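Local coordinates for CELL WALL surface anchor family protein (Streptococcus pneumoniae, PDB 2Y1V) that forms, as the major pilin RrgB, the repeating subunit of the pneumococcal pilus, probably building the fibre backbone on the cell surface, at residues A49-V54 / K92-E97; V9-L14 / A150-K155; N314-L319 / T363-D368; V284-S289 / N343-K348. All coordinates share one frame; numbering follows the deposited sequence.

Contact 1: A49-V54 / K92-E97; sequences AGVMFV and KLTEAE
Met-52, a selenomethionine, and Leu-93 meet on one face of an antiparallel strand pair, while Phe-53 and Thr-94 meet on the other. The two apolar chains cross at a slant. Leu-93 lays its CD2 branch against the root of its neighbour, 3.5 Å from Met-52 CB. With CG anti to the backbone N (chi1 178°) and bends at the next two torsions, the selenomethionine folds back over the opposite strand and brings SE to 3.5 Å from the carbonyl carbon of Lys-92. On the other face the Thr-94 methyl, CG2, approaches the Phe-53 ring obliquely, 4.0 Å from CD2.

Thr-94 grips its partner strand at three atoms. Its OG1 receives the N-H of Val-51, N to OG1 3.0 Å. Its backbone N bonds to Val-51 O. Its carbonyl O takes an almost straight bond from Gly-50 N, 172° at the hydrogen. The hydroxyl also bonds to the carbonyl of Ile-48, which fixes its rotation. Beyond Thr-94, Ala-49 sets its methyl against the backbone of Glu-95, CB to C 3.4 Å. At the far end Phe-53 and Lys-92 exchange both backbone bonds as a hydrogen-bonded pair.

Behind this ladder, Val-51, Phe-53 and Thr-94 all rest on Lys-13 of strand 8-16, the lysine of an isopeptide cross-link. The arrangement is that of an edge strand, 91-93, closing a four-stranded antiparallel sheet that packs on a second sheet, a beta-sandwich layout.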
loop_
_atom_site.group_PDB
_atom_site.type_symbol
_atom_site.label_atom_id
_atom_site.label_comp_id
_atom_site.label_asym_id
_atom_site.label_seq_id
_atom_site.Cartn_x
_atom_site.Cartn_y
_atom_site.Cartn_z
ATOM N N ALA A 49 7.138 -27.608 -17.226
ATOM C CA ALA A 49 8.250 -26.932 -17.859
ATOM C C ALA A 49 8.687 -25.766 -16.994
ATOM O O ALA A 49 7.977 -25.367 -16.063
ATOM C CB ALA A 49 7.838 -26.417 -19.220
ATOM N N GLY A 50 9.840 -25.199 -17.345
ATOM C CA GLY A 50 10.360 -24.025 -16.677
ATOM C C GLY A 50 11.054 -24.293 -15.361
ATOM O O GLY A 50 11.129 -23.407 -14.520
ATOM N N VAL A 51 11.561 -25.503 -15.170
ATOM C CA VAL A 51 12.377 -25.807 -14.005
ATOM C C VAL A 51 13.817 -25.977 -14.484
ATOM O O VAL A 51 14.056 -26.671 -15.466
ATOM C CB VAL A 51 11.852 -27.075 -13.282
ATOM C CG1 VAL A 51 12.807 -27.563 -12.220
ATOM C CG2 VAL A 51 10.478 -26.804 -12.684
HETATM N N MSE A 52 14.768 -25.324 -13.805
HETATM C CA MSE A 52 16.187 -25.384 -14.199
HETATM C C MSE A 52 16.966 -26.510 -13.526
HETATM O O MSE A 52 16.922 -26.676 -12.293
HETATM C CB MSE A 52 16.902 -24.062 -13.900
HETATM C CG MSE A 52 18.401 -24.093 -14.238
HETATM SE SE MSE A 52 18.719 -23.875 -16.169
HETATM C CE MSE A 52 18.830 -21.912 -16.229
ATOM N N PHE A 53 17.709 -27.252 -14.344
ATOM C CA PHE A 53 18.512 -28.377 -13.875
ATOM C C PHE A 53 19.962 -28.235 -14.303
ATOM O O PHE A 53 20.261 -27.865 -15.450
ATOM C CB PHE A 53 17.916 -29.707 -14.350
ATOM C CG PHE A 53 16.810 -30.220 -13.464
ATOM C CD1 PHE A 53 17.100 -30.956 -12.301
ATOM C CD2 PHE A 53 15.491 -29.941 -13.768
ATOM C CE1 PHE A 53 16.085 -31.421 -11.474
ATOM C CE2 PHE A 53 14.473 -30.385 -12.968
ATOM C CZ PHE A 53 14.764 -31.129 -11.797
ATOM N N VAL A 54 20.871 -28.503 -13.373
ATOM C CA VAL A 54 22.286 -28.321 -13.641
ATOM C C VAL A 54 23.047 -29.521 -13.142
ATOM O O VAL A 54 22.679 -30.133 -12.138
ATOM C CB VAL A 54 22.855 -27.010 -13.028
ATOM C CG1 VAL A 54 22.918 -27.111 -11.555
ATOM C CG2 VAL A 54 24.249 -26.730 -13.559
ATOM N N LYS A 92 20.004 -26.710 -18.041
ATOM C CA LYS A 92 18.917 -26.519 -18.972
ATOM C C LYS A 92 17.578 -26.471 -18.229
ATOM O O LYS A 92 17.401 -27.148 -17.227
ATOM C CB LYS A 92 18.929 -27.655 -19.998
ATOM C CG LYS A 92 18.123 -27.389 -21.253
ATOM C CD LYS A 92 18.219 -28.533 -22.237
ATOM C CE LYS A 92 17.382 -28.215 -23.493
ATOM N NZ LYS A 92 17.376 -29.335 -24.483
ATOM N N LEU A 93 16.654 -25.655 -18.722
ATOM C CA LEU A 93 15.292 -25.557 -18.203
ATOM C C LEU A 93 14.400 -26.620 -18.850
ATOM O O LEU A 93 14.463 -26.831 -20.060
ATOM C CB LEU A 93 14.700 -24.201 -18.561
ATOM C CG LEU A 93 15.102 -22.899 -17.885
ATOM C CD1 LEU A 93 14.373 -21.721 -18.571
ATOM C CD2 LEU A 93 14.773 -22.962 -16.412
ATOM N N THR A 94 13.551 -27.275 -18.060
ATOM C CA THR A 94 12.665 -28.275 -18.618
ATOM C C THR A 94 11.690 -27.613 -19.601
ATOM O O THR A 94 11.199 -26.511 -19.361
ATOM C CB THR A 94 11.864 -29.003 -17.526
ATOM O OG1 THR A 94 11.184 -28.042 -16.716
ATOM C CG2 THR A 94 12.774 -29.854 -16.635
ATOM N N GLU A 95 11.432 -28.270 -20.720
ATOM C CA GLU A 95 10.329 -27.862 -21.585
ATOM C C GLU A 95 9.159 -28.792 -21.263
ATOM O O GLU A 95 9.234 -29.558 -20.297
ATOM C CB GLU A 95 10.737 -27.897 -23.064
ATOM C CG GLU A 95 11.949 -26.983 -23.364
ATOM C CD GLU A 95 12.282 -26.823 -24.854
ATOM O OE1 GLU A 95 11.870 -27.670 -25.683
ATOM O OE2 GLU A 95 12.979 -25.842 -25.199
ATOM N N ALA A 96 8.085 -28.731 -22.038
ATOM C CA ALA A 96 6.869 -29.488 -21.702
ATOM C C ALA A 96 7.125 -30.986 -21.516
ATOM O O ALA A 96 6.498 -31.636 -20.661
ATOM C CB ALA A 96 5.774 -29.250 -22.728
ATOM N N GLU A 97 8.054 -31.527 -22.301
ATOM C CA GLU A 97 8.411 -32.944 -22.201
ATOM C C GLU A 97 9.780 -33.177 -21.537
ATOM O O GLU A 97 10.386 -34.233 -21.680
ATOM C CB GLU A 97 8.313 -33.622 -23.576
ATOM C CG GLU A 97 6.913 -33.511 -24.203
ATOM C CD GLU A 97 6.736 -34.363 -25.454
ATOM O OE1 GLU A 97 7.750 -34.671 -26.123
ATOM O OE2 GLU A 97 5.579 -34.730 -25.767
#

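Contact 2: V9-L14 / A150-K155; sequences VTVHKL and AHVYPK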
loop_
_atom_site.group_PDB
_atom_site.type_symbol
_atom_site.label_atom_id
_atom_site.label_comp_id
_atom_site.label_asym_id
_atom_site.label_seq_id
_atom_site.Cartn_x
_atom_site.Cartn_y
_atom_site.Cartn_z
ATOM N N VAL A 9 20.389 -37.922 -21.443
ATOM C CA VAL A 9 19.586 -38.035 -20.240
ATOM C C VAL A 9 18.490 -36.979 -20.290
ATOM O O VAL A 9 18.749 -35.811 -20.566
ATOM C CB VAL A 9 20.451 -37.824 -18.983
ATOM C CG1 VAL A 9 19.596 -37.768 -17.744
ATOM C CG2 VAL A 9 21.522 -38.915 -18.872
ATOM N N THR A 10 17.251 -37.376 -20.045
ATOM C CA THR A 10 16.183 -36.400 -20.050
ATOM C C THR A 10 15.560 -36.306 -18.671
ATOM O O THR A 10 15.184 -37.317 -18.065
ATOM C CB THR A 10 15.118 -36.705 -21.123
ATOM O OG1 THR A 10 15.732 -36.701 -22.420
ATOM C CG2 THR A 10 14.029 -35.662 -21.097
ATOM N N VAL A 11 15.481 -35.083 -18.159
ATOM C CA VAL A 11 14.896 -34.856 -16.845
ATOM C C VAL A 11 13.439 -34.453 -17.002
ATOM O O VAL A 11 13.130 -33.493 -17.695
ATOM C CB VAL A 11 15.629 -33.749 -16.102
ATOM C CG1 VAL A 11 15.064 -33.607 -14.704
ATOM C CG2 VAL A 11 17.109 -34.048 -16.057
ATOM N N HIS A 12 12.542 -35.211 -16.391
ATOM C CA HIS A 12 11.145 -34.842 -16.385
ATOM C C HIS A 12 10.861 -34.404 -14.976
ATOM O O HIS A 12 11.134 -35.120 -14.017
ATOM C CB HIS A 12 10.252 -36.014 -16.792
ATOM C CG HIS A 12 10.663 -36.667 -18.076
ATOM N ND1 HIS A 12 10.022 -36.428 -19.274
ATOM C CD2 HIS A 12 11.658 -37.543 -18.349
ATOM C CE1 HIS A 12 10.600 -37.136 -20.229
ATOM N NE2 HIS A 12 11.597 -37.820 -19.694
ATOM N N LYS A 13 10.345 -33.201 -14.846
ATOM C CA LYS A 13 10.099 -32.651 -13.550
ATOM C C LYS A 13 8.649 -32.945 -13.252
ATOM O O LYS A 13 7.756 -32.508 -13.975
ATOM C CB LYS A 13 10.345 -31.158 -13.592
ATOM C CG LYS A 13 11.043 -30.642 -12.388
ATOM C CD LYS A 13 10.262 -30.959 -11.177
ATOM C CE LYS A 13 11.089 -30.699 -9.971
ATOM N NZ LYS A 13 10.215 -30.838 -8.821
ATOM N N LEU A 14 8.416 -33.715 -12.202
ATOM C CA LEU A 14 7.067 -34.086 -11.844
ATOM C C LEU A 14 6.536 -33.251 -10.684
ATOM O O LEU A 14 7.243 -32.988 -9.713
ATOM C CB LEU A 14 7.016 -35.577 -11.499
ATOM C CG LEU A 14 6.686 -36.570 -12.623
ATOM C CD1 LEU A 14 7.171 -36.103 -13.992
ATOM C CD2 LEU A 14 7.204 -37.974 -12.287
ATOM N N ALA A 150 18.537 -42.158 -21.437
ATOM C CA ALA A 150 17.896 -42.322 -20.146
ATOM C C ALA A 150 16.873 -41.234 -19.853
ATOM O O ALA A 150 16.862 -40.164 -20.485
ATOM C CB ALA A 150 18.937 -42.393 -19.038
ATOM N N HIS A 151 16.011 -41.529 -18.892
ATOM C CA HIS A 151 14.958 -40.631 -18.480
ATOM C C HIS A 151 14.823 -40.756 -16.968
ATOM O O HIS A 151 14.815 -41.876 -16.441
ATOM C CB HIS A 151 13.648 -41.013 -19.173
ATOM C CG HIS A 151 13.681 -40.861 -20.666
ATOM N ND1 HIS A 151 14.261 -41.795 -21.501
ATOM C CD2 HIS A 151 13.193 -39.890 -21.473
ATOM C CE1 HIS A 151 14.131 -41.405 -22.757
ATOM N NE2 HIS A 151 13.486 -40.252 -22.768
ATOM N N VAL A 152 14.735 -39.612 -16.285
ATOM C CA VAL A 152 14.690 -39.558 -14.812
ATOM C C VAL A 152 13.506 -38.712 -14.306
ATOM O O VAL A 152 13.029 -37.838 -15.020
ATOM C CB VAL A 152 16.000 -38.984 -14.257
ATOM C CG1 VAL A 152 17.115 -39.985 -14.437
ATOM C CG2 VAL A 152 16.352 -37.668 -14.958
ATOM N N TYR A 153 13.029 -38.951 -13.084
ATOM C CA TYR A 153 11.797 -38.278 -12.637
ATOM C C TYR A 153 11.804 -37.672 -11.228
ATOM O O TYR A 153 11.181 -38.228 -10.306
ATOM C CB TYR A 153 10.583 -39.206 -12.790
ATOM C CG TYR A 153 10.364 -39.685 -14.205
ATOM C CD1 TYR A 153 11.114 -40.735 -14.720
ATOM C CD2 TYR A 153 9.433 -39.085 -15.025
ATOM C CE1 TYR A 153 10.941 -41.181 -15.999
ATOM C CE2 TYR A 153 9.250 -39.531 -16.328
ATOM C CZ TYR A 153 10.018 -40.584 -16.796
ATOM O OH TYR A 153 9.871 -41.051 -18.069
ATOM N N PRO A 154 12.480 -36.517 -11.071
ATOM C CA PRO A 154 12.512 -35.694 -9.868
ATOM C C PRO A 154 11.134 -35.165 -9.524
ATOM O O PRO A 154 10.348 -34.892 -10.420
ATOM C CB PRO A 154 13.435 -34.529 -10.265
ATOM C CG PRO A 154 13.422 -34.540 -11.763
ATOM C CD PRO A 154 13.391 -35.987 -12.092
ATOM N N LYS A 155 10.855 -35.006 -8.232
ATOM C CA LYS A 155 9.494 -34.711 -7.803
ATOM C C LYS A 155 9.399 -33.417 -7.034
ATOM O O LYS A 155 10.362 -33.010 -6.403
ATOM C CB LYS A 155 8.928 -35.881 -6.975
ATOM C CG LYS A 155 8.988 -37.212 -7.715
ATOM C CD LYS A 155 9.170 -38.383 -6.760
ATOM C CE LYS A 155 9.446 -39.677 -7.508
ATOM N NZ LYS A 155 10.829 -39.731 -8.048
HETATM O O HOH W 1 16.778 -39.026 -22.741
#
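Backbone bonds carry the pairing of Val-9 to Leu-14 with Ala-150 to Lys-155, two strands running parallel. Thr-10 N to Ala-150 O, Val-152 N to Thr-10 O, His-12 N to Val-152 O (3.0 Å) and Leu-14 N to Pro-154 O (2.9 Å) form the ladder. A water lies at its start between Thr-10 OG1 and Ala-150 O, donating to the latter over a distance so short that its exact value is doubtful.

The aromatic contacts gather on one face. His-12 and Tyr-153 lie side by side with ring planes 11° apart, but slid so far that they barely overlap, centroids 4.8 Å apart. His-151 meets the same imidazole rim to rim, its CD2 3.2 Å from His-12 NE2. Outside partners hold the polar ends: Glu-47 binds His-12 ND1, and Tyr-153 OH accepts from Val-38 N.

Apolar contacts fill the opposite face, where Val-11 sends CG1 against Pro-154 CG (3.5 Å) and CG2 against Val-152 CG2. Leu-14 CD2 leans on Tyr-153 CB from the aromatic side.

One link is covalent. Lys-13 turns its chain at chi2 (-58°), and its NZ, 3.2 Å from Lys-155 C, is joined to CG of Asn-156. As an isopeptide nitrogen it no longer carries an ammonium charge, which suits its buried place, and the bond ties the two parallel strands covalently, as probably suits a pilus fibre under load.

Contact 3: N314-L319 / T363-D368; sequences NGDLTL and TVNGLD
Thr-363, Gly-315 and Leu-317 give up the most surface where 314-319 runs antiparallel to 363-368. Thr-363 faces Thr-318 in a non-hydrogen-bonded pair, and the two hydroxyls bridge the strands directly, OG1 to OG1 at 2.7 Å. Both threonines set OG1 beside the backbone N and anti to the carbonyl carbon (chi1 -58° and -65°), which turns the oxygens toward one another; the methyl of Thr-363 also rests near the bond, CG2 to Thr-318 OG1 3.4 Å.

Gly-315 marks the other end. It has a positive phi of 79° and brings no side chain to its close approach to Leu-367. Its carbonyl takes the N-H of Leu-367 in plane, on a lone pair, with N to O at 3.0 Å.

Between them Leu-317 exchanges both backbone bonds with Val-364: Leu-317 N to Val-364 O is 3.0 Å, Val-364 N to Leu-317 O 2.9 Å. Its side chain leaves on the opposite face from the threonines. There CB lies 3.9 Å from Leu-367 CD1, the two leucines meeting at a slant, and Tyr-373 of strand 373-377 touches both.

Strand 361-364, in a Cna-B-like domain of the pilin, is thus stitched on as an outermost strand of a four-stranded mixed sheet. The chemistry divides by face: a hydroxyl pair on the more exposed one, buried Leu-317 with Leu-367 against it on the other, and a backbone bond from Leu-367 N to the Gly-315 carbonyl beyond the strand ends.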
loop_
_atom_site.group_PDB
_atom_site.type_symbol
_atom_site.label_atom_id
_atom_site.label_comp_id
_atom_site.label_asym_id
_atom_site.label_seq_id
_atom_site.Cartn_x
_atom_site.Cartn_y
_atom_site.Cartn_z
ATOM N N ASN A 314 -4.069 20.906 -14.353
ATOM C CA ASN A 314 -5.084 20.724 -15.389
ATOM C C ASN A 314 -6.015 19.539 -15.165
ATOM O O ASN A 314 -6.931 19.315 -15.970
ATOM C CB ASN A 314 -4.440 20.565 -16.776
ATOM C CG ASN A 314 -3.373 21.613 -17.065
ATOM O OD1 ASN A 314 -2.321 21.298 -17.623
ATOM N ND2 ASN A 314 -3.635 22.853 -16.686
ATOM N N GLY A 315 -5.773 18.781 -14.097
ATOM C CA GLY A 315 -6.511 17.553 -13.827
ATOM C C GLY A 315 -6.007 16.407 -14.682
ATOM O O GLY A 315 -6.757 15.479 -14.996
ATOM N N ASP A 316 -4.731 16.493 -15.054
ATOM C CA ASP A 316 -4.064 15.545 -15.950
ATOM C C ASP A 316 -3.056 14.710 -15.154
ATOM O O ASP A 316 -2.346 15.234 -14.291
ATOM C CB ASP A 316 -3.311 16.302 -17.045
ATOM C CG ASP A 316 -4.230 16.868 -18.128
ATOM O OD1 ASP A 316 -5.228 16.209 -18.508
ATOM O OD2 ASP A 316 -3.938 17.975 -18.632
ATOM N N LEU A 317 -2.998 13.414 -15.461
ATOM C CA LEU A 317 -2.117 12.459 -14.792
ATOM C C LEU A 317 -1.624 11.455 -15.823
ATOM O O LEU A 317 -2.428 10.841 -16.528
ATOM C CB LEU A 317 -2.896 11.706 -13.719
ATOM C CG LEU A 317 -2.186 11.038 -12.549
ATOM C CD1 LEU A 317 -3.225 10.312 -11.729
ATOM C CD2 LEU A 317 -1.093 10.095 -12.991
ATOM N N THR A 318 -0.310 11.276 -15.884
ATOM C CA THR A 318 0.325 10.491 -16.915
ATOM C C THR A 318 1.087 9.315 -16.347
ATOM O O THR A 318 1.864 9.472 -15.403
ATOM C CB THR A 318 1.312 11.359 -17.741
ATOM O OG1 THR A 318 0.581 12.367 -18.445
ATOM C CG2 THR A 318 2.074 10.508 -18.749
ATOM N N LEU A 319 0.866 8.143 -16.938
ATOM C CA LEU A 319 1.618 6.930 -16.613
ATOM C C LEU A 319 2.643 6.718 -17.678
ATOM O O LEU A 319 2.361 6.917 -18.851
ATOM C CB LEU A 319 0.713 5.695 -16.609
ATOM C CG LEU A 319 1.405 4.325 -16.622
ATOM C CD1 LEU A 319 1.958 4.054 -15.272
ATOM C CD2 LEU A 319 0.400 3.235 -17.008
ATOM N N THR A 363 -2.113 9.366 -20.821
ATOM C CA THR A 363 -2.554 10.468 -19.986
ATOM C C THR A 363 -4.055 10.424 -19.790
ATOM O O THR A 363 -4.811 10.195 -20.724
ATOM C CB THR A 363 -2.164 11.802 -20.604
ATOM O OG1 THR A 363 -0.749 11.825 -20.765
ATOM C CG2 THR A 363 -2.569 12.959 -19.710
ATOM N N VAL A 364 -4.477 10.631 -18.552
ATOM C CA VAL A 364 -5.878 10.642 -18.197
ATOM C C VAL A 364 -6.235 12.042 -17.722
ATOM O O VAL A 364 -5.584 12.587 -16.828
ATOM C CB VAL A 364 -6.158 9.634 -17.077
ATOM C CG1 VAL A 364 -7.600 9.740 -16.629
ATOM C CG2 VAL A 364 -5.807 8.217 -17.543
ATOM N N ASN A 365 -7.267 12.622 -18.318
ATOM C CA ASN A 365 -7.669 13.986 -18.016
ATOM C C ASN A 365 -8.936 13.967 -17.206
ATOM O O ASN A 365 -9.538 12.916 -17.049
ATOM C CB ASN A 365 -7.959 14.720 -19.318
ATOM C CG ASN A 365 -7.050 14.277 -20.433
ATOM O OD1 ASN A 365 -5.847 14.546 -20.402
ATOM N ND2 ASN A 365 -7.611 13.568 -21.415
ATOM N N GLY A 366 -9.349 15.147 -16.739
ATOM C CA GLY A 366 -10.624 15.330 -16.034
ATOM C C GLY A 366 -10.630 14.720 -14.640
ATOM O O GLY A 366 -11.669 14.269 -14.153
ATOM N N LEU A 367 -9.461 14.702 -13.998
ATOM C CA LEU A 367 -9.341 14.145 -12.648
ATOM C C LEU A 367 -9.369 15.267 -11.630
ATOM O O LEU A 367 -9.152 16.420 -11.966
ATOM C CB LEU A 367 -8.068 13.305 -12.516
ATOM C CG LEU A 367 -8.049 12.105 -13.458
ATOM C CD1 LEU A 367 -6.799 11.316 -13.302
ATOM C CD2 LEU A 367 -9.254 11.226 -13.196
ATOM N N ASP A 368 -9.657 14.936 -10.383
ATOM C CA ASP A 368 -9.721 15.951 -9.343
ATOM C C ASP A 368 -8.298 16.246 -8.897
ATOM O O ASP A 368 -7.561 15.343 -8.520
ATOM C CB ASP A 368 -10.579 15.451 -8.182
ATOM C CG ASP A 368 -10.536 16.379 -6.966
ATOM O OD1 ASP A 368 -9.511 17.060 -6.754
ATOM O OD2 ASP A 368 -11.534 16.413 -6.215
#

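Contact 4: V284-S289 / N343-K348; sequences VEVPES and NAQTGK
An Asx motif shapes the turn after strand 337-343, and from it Gln-345 reaches across to Pro-287, at the junction where this turn meets the start of strand 288-297. Asn-343 OD1 accepts the backbone N of Thr-346 at 2.9 Å, the donor lying well above the carbonyl plane, and holds the turn in shape.

The Gln-345 chain bends at chi2 (-86°), which brings its amide to the carbonyl of Pro-287. NE2 donates to Pro-287 O at 2.8 Å, the oxygen lying close to the amide plane and the N approaching it almost head-on. The chain crosses Val-286 at a slant, Val-286 CG1 3.8 Å from Gln-345 CD. In return the proline pushes its CB to 3.2 Å from Gln-345 O. Ser-289 adds its CB against the carbonyl of Ala-344.

Nearby, Glu-288 turns its OE1 to Thr-216, and a nickel ion lies about 4 Å from the Gln-345 side chain. Both ends of the glutamine amide are used, since OE1 accepts from the backbone N of Glu-372. One amide, donor on one side and acceptor on the other, thus joins the carbonyl of Pro-287 to the backbone N-H of Glu-372.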
loop_
_atom_site.group_PDB
_atom_site.type_symbol
_atom_site.label_atom_id
_atom_site.label_comp_id
_atom_site.label_asym_id
_atom_site.label_seq_id
_atom_site.Cartn_x
_atom_site.Cartn_y
_atom_site.Cartn_z
ATOM N N VAL A 284 -12.259 16.654 5.134
ATOM C CA VAL A 284 -13.474 16.054 5.705
ATOM C C VAL A 284 -14.243 15.173 4.717
ATOM O O VAL A 284 -14.396 15.507 3.546
ATOM C CB VAL A 284 -14.400 17.112 6.348
ATOM C CG1 VAL A 284 -15.697 16.466 6.814
ATOM C CG2 VAL A 284 -13.694 17.762 7.553
ATOM N N GLU A 285 -14.705 14.030 5.204
ATOM C CA GLU A 285 -15.420 13.064 4.377
ATOM C C GLU A 285 -14.588 12.518 3.209
ATOM O O GLU A 285 -15.136 11.867 2.314
ATOM C CB GLU A 285 -16.752 13.652 3.890
ATOM C CG GLU A 285 -17.756 13.891 5.015
ATOM C CD GLU A 285 -19.014 14.638 4.573
ATOM O OE1 GLU A 285 -19.426 14.529 3.390
ATOM O OE2 GLU A 285 -19.616 15.324 5.432
ATOM N N VAL A 286 -13.273 12.756 3.224
ATOM C CA VAL A 286 -12.393 12.107 2.246
ATOM C C VAL A 286 -11.445 11.083 2.873
ATOM O O VAL A 286 -10.387 11.430 3.372
ATOM C CB VAL A 286 -11.612 13.105 1.341
ATOM C CG1 VAL A 286 -10.741 12.343 0.372
ATOM C CG2 VAL A 286 -12.578 13.996 0.575
ATOM N N PRO A 287 -11.822 9.803 2.822
ATOM C CA PRO A 287 -11.010 8.736 3.363
ATOM C C PRO A 287 -9.524 8.929 3.108
ATOM O O PRO A 287 -9.132 9.505 2.087
ATOM C CB PRO A 287 -11.491 7.531 2.580
ATOM C CG PRO A 287 -12.944 7.802 2.375
ATOM C CD PRO A 287 -13.049 9.290 2.182
ATOM N N GLU A 288 -8.717 8.463 4.064
ATOM C CA GLU A 288 -7.279 8.290 3.883
ATOM C C GLU A 288 -7.032 6.780 3.908
ATOM O O GLU A 288 -7.826 6.023 4.482
ATOM C CB GLU A 288 -6.492 8.939 5.026
ATOM C CG GLU A 288 -6.663 10.441 5.191
ATOM C CD GLU A 288 -6.094 11.282 4.021
ATOM O OE1 GLU A 288 -5.317 10.762 3.174
ATOM O OE2 GLU A 288 -6.434 12.486 3.959
ATOM N N SER A 289 -5.929 6.326 3.325
ATOM C CA SER A 289 -5.693 4.887 3.260
ATOM C C SER A 289 -4.231 4.523 3.215
ATOM O O SER A 289 -3.402 5.305 2.780
ATOM C CB SER A 289 -6.388 4.290 2.030
ATOM O OG SER A 289 -6.214 2.886 1.971
ATOM N N ASN A 343 -8.871 5.485 -7.346
ATOM C CA ASN A 343 -8.911 6.612 -6.423
ATOM C C ASN A 343 -8.293 6.098 -5.130
ATOM O O ASN A 343 -8.803 5.155 -4.512
ATOM C CB ASN A 343 -10.354 7.105 -6.218
ATOM C CG ASN A 343 -10.491 8.096 -5.070
ATOM O OD1 ASN A 343 -9.849 7.948 -4.032
ATOM N ND2 ASN A 343 -11.343 9.107 -5.246
ATOM N N ALA A 344 -7.174 6.695 -4.746
ATOM C CA ALA A 344 -6.336 6.160 -3.684
ATOM C C ALA A 344 -6.896 6.392 -2.302
ATOM O O ALA A 344 -6.517 5.693 -1.372
ATOM C CB ALA A 344 -4.927 6.727 -3.782
ATOM N N GLN A 345 -7.781 7.376 -2.169
ATOM C CA GLN A 345 -8.448 7.667 -0.912
ATOM C C GLN A 345 -9.488 6.597 -0.649
ATOM O O GLN A 345 -9.580 6.040 0.463
ATOM C CB GLN A 345 -9.193 9.005 -0.994
ATOM C CG GLN A 345 -8.519 10.091 -1.842
ATOM C CD GLN A 345 -7.508 10.911 -1.083
ATOM O OE1 GLN A 345 -6.808 11.719 -1.681
ATOM N NE2 GLN A 345 -7.427 10.724 0.252
ATOM N N THR A 346 -10.289 6.313 -1.678
ATOM C CA THR A 346 -11.442 5.443 -1.505
ATOM C C THR A 346 -11.165 3.971 -1.770
ATOM O O THR A 346 -11.829 3.106 -1.212
ATOM C CB THR A 346 -12.623 5.902 -2.378
ATOM O OG1 THR A 346 -12.224 5.876 -3.747
ATOM C CG2 THR A 346 -13.051 7.326 -2.013
ATOM N N GLY A 347 -10.192 3.684 -2.618
ATOM C CA GLY A 347 -9.923 2.314 -3.013
ATOM C C GLY A 347 -10.717 1.856 -4.223
ATOM O O GLY A 347 -10.607 0.699 -4.629
ATOM N N LYS A 348 -11.510 2.747 -4.817
ATOM C CA LYS A 348 -12.360 2.351 -5.954
ATOM C C LYS A 348 -11.779 2.651 -7.345
ATOM O O LYS A 348 -11.040 3.608 -7.536
ATOM C CB LYS A 348 -13.753 2.976 -5.840
ATOM C CG LYS A 348 -14.615 2.376 -4.755
ATOM C CD LYS A 348 -15.767 3.321 -4.481
ATOM C CE LYS A 348 -16.216 3.252 -3.041
ATOM N NZ LYS A 348 -16.898 4.535 -2.661
#

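Contacts 1 and 2 belong to one N-terminal unit and touch, Phe-53 of contact 1 reaching Pro-154 of contact 2. Contact 2 is the buried member, a parallel pair with an aromatic cluster and a covalent cross-link; contact 1 is partly buried and seals an edge strand. Contact 3 resembles contact 1 in being an antiparallel edge pairing, with exposed residues, but lies about 45 Å away between centres and bridges its strands through paired hydroxyls instead of a hydroxyl gripping the backbone. Contact 4, buried and about 18 Å from contact 3 between centres, has no strand ladder: one side-chain amide bonds a backbone carbonyl where two parts of the chain abut.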